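Local coordinates for LPXTG-motif cell wall anchor domain protein (Mobiluncus mulieris, PDB 5U5O) that probably serves as a cell-wall-anchored adhesin, of which this two-domain piece carries Ig-like domains containing intramolecular covalent cross-links, at residues A[43-48]-A[67-72]. Sequence-based numbering, arbitrary orientation. Where two conformers were deposited one is given.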
ATOM      1  N   THR A  43      34.420  18.651  -5.467  1.00 13.07           N
ATOM      2  CA  THR A  43      33.790  17.383  -5.784  1.00 13.72           C
ATOM      3  C   THR A  43      33.389  16.672  -4.506  1.00 14.26           C
ATOM      4  O   THR A  43      34.227  16.225  -3.752  1.00 18.50           O
ATOM      5  CB  THR A  43      34.696  16.470  -6.629  1.00 15.84           C
ATOM      6  OG1 THR A  43      35.019  17.156  -7.838  1.00 17.50           O
ATOM      7  CG2 THR A  43      33.981  15.139  -6.953  1.00 16.68           C
ATOM      8  N   TYR A  44      32.086  16.545  -4.312  1.00 13.94           N
ATOM      9  CA  TYR A  44      31.488  15.893  -3.161  1.00 13.99           C
ATOM     10  C   TYR A  44      31.004  14.508  -3.572  1.00 14.02           C
ATOM     11  O   TYR A  44      30.790  14.229  -4.778  1.00 16.31           O
ATOM     12  CB  TYR A  44      30.265  16.678  -2.698  1.00 13.73           C
ATOM     13  CG  TYR A  44      30.600  18.073  -2.236  1.00 12.46           C
ATOM     14  CD1 TYR A  44      30.767  19.109  -3.138  1.00 12.73           C
ATOM     15  CD2 TYR A  44      30.688  18.380  -0.881  1.00 12.51           C
ATOM     16  CE1 TYR A  44      31.087  20.399  -2.715  1.00 13.53           C
ATOM     17  CE2 TYR A  44      30.982  19.671  -0.454  1.00 12.55           C
ATOM     18  CZ  TYR A  44      31.173  20.675  -1.374  1.00 13.24           C
ATOM     19  OH  TYR A  44      31.503  21.969  -1.005  1.00 15.60           O
ATOM     20  N   ALA A  45      30.846  13.628  -2.593  1.00 14.65           N
ATOM     21  CA  ALA A  45      30.109  12.377  -2.803  1.00 14.90           C
ATOM     22  C   ALA A  45      28.776  12.508  -2.098  1.00 14.01           C
ATOM     23  O   ALA A  45      28.670  13.041  -0.990  1.00 15.96           O
ATOM     24  CB  ALA A  45      30.871  11.171  -2.269  1.00 15.54           C
ATOM     25  N   ILE A  46      27.742  11.995  -2.757  1.00 13.63           N
ATOM     26  CA  ILE A  46      26.406  11.902  -2.194  1.00 13.88           C
ATOM     27  C   ILE A  46      25.928  10.464  -2.165  1.00 15.02           C
ATOM     28  O   ILE A  46      26.238   9.680  -3.093  1.00 16.47           O
ATOM     29  CB  ILE A  46      25.389  12.837  -2.900  1.00 13.23           C
ATOM     30  CG1 ILE A  46      25.377  12.638  -4.419  1.00 13.61           C
ATOM     31  CG2 ILE A  46      25.692  14.286  -2.494  1.00 12.46           C
ATOM     32  CD1 ILE A  46      24.234  13.370  -5.083  1.00 13.98           C
ATOM     33  N   ALA A  47      25.158  10.110  -1.151  1.00 16.07           N
ATOM     34  CA  ALA A  47      24.541   8.767  -1.076  1.00 14.98           C
ATOM     35  C   ALA A  47      23.133   8.916  -0.621  1.00 14.02           C
ATOM     36  O   ALA A  47      22.821   9.743   0.265  1.00 17.27           O
ATOM     37  CB  ALA A  47      25.300   7.894  -0.099  1.00 15.04           C
ATOM     38  N   GLY A  48      22.270   8.093  -1.198  1.00 13.57           N
ATOM     39  CA  GLY A  48      20.881   8.006  -0.808  1.00 14.07           C
ATOM     40  C   GLY A  48      20.491   6.566  -0.501  1.00 14.56           C
ATOM     41  O   GLY A  48      21.038   5.619  -1.099  1.00 16.95           O
ATOM     42  N   ALA A  67      24.846   5.887  -4.831  1.00 16.31           N
ATOM     43  CA  ALA A  67      25.921   6.831  -4.449  1.00 15.20           C
ATOM     44  C   ALA A  67      26.612   7.290  -5.703  1.00 15.92           C
ATOM     45  O   ALA A  67      26.628   6.563  -6.704  1.00 19.63           O
ATOM     46  CB  ALA A  67      26.906   6.176  -3.492  1.00 16.22           C
ATOM     47  N   THR A  68      27.146   8.502  -5.673  1.00 17.42           N
ATOM     48  CA  THR A  68      27.853   9.085  -6.818  1.00 18.27           C
ATOM     49  C   THR A  68      28.679  10.279  -6.359  1.00 17.91           C
ATOM     50  O   THR A  68      28.580  10.691  -5.200  1.00 18.82           O
ATOM     51  CB  THR A  68      26.873   9.517  -7.939  1.00 22.20           C
ATOM     52  OG1 THR A  68      27.600   9.915  -9.114  1.00 25.13           O
ATOM     53  CG2 THR A  68      25.943  10.654  -7.503  1.00 21.88           C
ATOM     54  N   THR A  69      29.490  10.825  -7.259  1.00 19.32           N
ATOM     55  CA  THR A  69      30.214  12.058  -7.013  1.00 18.32           C
ATOM     56  C   THR A  69      29.602  13.177  -7.835  1.00 15.60           C
ATOM     57  O   THR A  69      29.038  12.929  -8.914  1.00 19.84           O
ATOM     58  CB  THR A  69      31.711  11.932  -7.308  1.00 23.20           C
ATOM     59  OG1 THR A  69      31.897  11.351  -8.591  1.00 28.14           O
ATOM     60  CG2 THR A  69      32.393  11.082  -6.253  1.00 26.57           C
ATOM     61  N   VAL A  70      29.704  14.401  -7.305  0.50 14.02           N
ATOM     62  CA  VAL A  70      29.141  15.605  -7.915  0.50 13.86           C
ATOM     63  C   VAL A  70      30.157  16.737  -7.824  0.50 13.02           C
ATOM     64  O   VAL A  70      30.594  17.083  -6.727  0.50 15.38           O
ATOM     65  CB  VAL A  70      27.881  16.080  -7.171  0.50 15.11           C
ATOM     66  CG1 VAL A  70      27.390  17.403  -7.743  0.50 16.78           C
ATOM     67  CG2 VAL A  70      26.780  15.033  -7.223  0.50 13.91           C
ATOM     68  N   LYS A  71      30.527  17.315  -8.958  1.00 12.34           N
ATOM     69  CA  LYS A  71      31.378  18.495  -8.989  1.00 12.39           C
ATOM     70  C   LYS A  71      30.452  19.680  -9.112  1.00 12.21           C
ATOM     71  O   LYS A  71      29.772  19.877 -10.103  1.00 13.27           O
ATOM     72  CB  LYS A  71      32.387  18.446 -10.125  1.00 12.53           C
ATOM     73  CG  LYS A  71      33.408  19.576  -9.989  1.00 13.85           C
ATOM     74  CD  LYS A  71      34.537  19.455 -10.995  1.00 15.16           C
ATOM     75  CE  LYS A  71      35.576  20.532 -10.750  1.00 18.05           C
ATOM     76  NZ  LYS A  71      36.715  20.375 -11.681  1.00 20.96           N
ATOM     77  N   VAL A  72      30.410  20.491  -8.051  1.00 12.66           N
ATOM     78  CA  VAL A  72      29.418  21.540  -7.989  1.00 12.35           C
ATOM     79  C   VAL A  72      29.768  22.664  -8.946  1.00 12.26           C
ATOM     80  O   VAL A  72      30.939  23.090  -9.013  1.00 14.58           O
ATOM     81  CB  VAL A  72      29.308  22.056  -6.545  1.00 12.23           C
ATOM     82  CG1 VAL A  72      28.388  23.269  -6.457  1.00 12.55           C
ATOM     83  CG2 VAL A  72      28.794  20.920  -5.671  1.00 12.08           C
TER
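Tyr44 O takes the shortest polar bond of this pairing, 2.8 Å from Val70 N, and the CA-H of Thr69 comes to the same oxygen, with CA 3.2 Å from it. The return bond, Tyr44 N to Val70 O at 2.9 Å, closes the hydrogen-bonded pair, its donor tilted 26° from the carbonyl plane. Two residues on, Ile46 and Thr68 repeat the exchange: Ile46 N reaches Thr68 O at 2.9 Å, with a C=O...N angle of 165°.

Tyr44, Ile46, Thr68 and Val70 turn to one face of the sheet, toward strand 94-104 and the loop residues Val38 and Met76. Here Ile46 lies alongside Thr68, both pointing the same way, with CG1 3.7 Å from the methyl CG2 of Thr68. Chi1 of 53° sets CG1 of Ile46 between its backbone N and carbonyl carbon, and the extended chi2 carries CD1 on to CG2 of Val70 in one of its two conformers. The Tyr44 ring has Val70 O at its edge, near its plane, while CG2 of Val72 touches CD1 at 3.7 Å; the phenol OH hydrogen-bonds to Glu39 N.

On the other face Ala47 and Ala67 meet methyl to methyl, CB to CB 4.1 Å. Farther along, Thr43 sets CG2 against CB of Thr69 and OG1 beside CG of Lys71, whose extended chain runs on past the pairing.

Strand 43-52 also pairs with strand 118-127, through backbone hydrogen bonds of Ala45 with Trp127 and Ala47 with Gln125, so this hairpin adds strand 64-71 to the sheet of the T-Q ester bond domain. Backbone bonds fix the register; the Tyr44 ring and the branches of Ile46 and Val70, with Val72 just beyond the strand, form a buried, largely apolar patch, while strand 132-135 partly covers the other face, where Thr69 and Lys71 remain exposed.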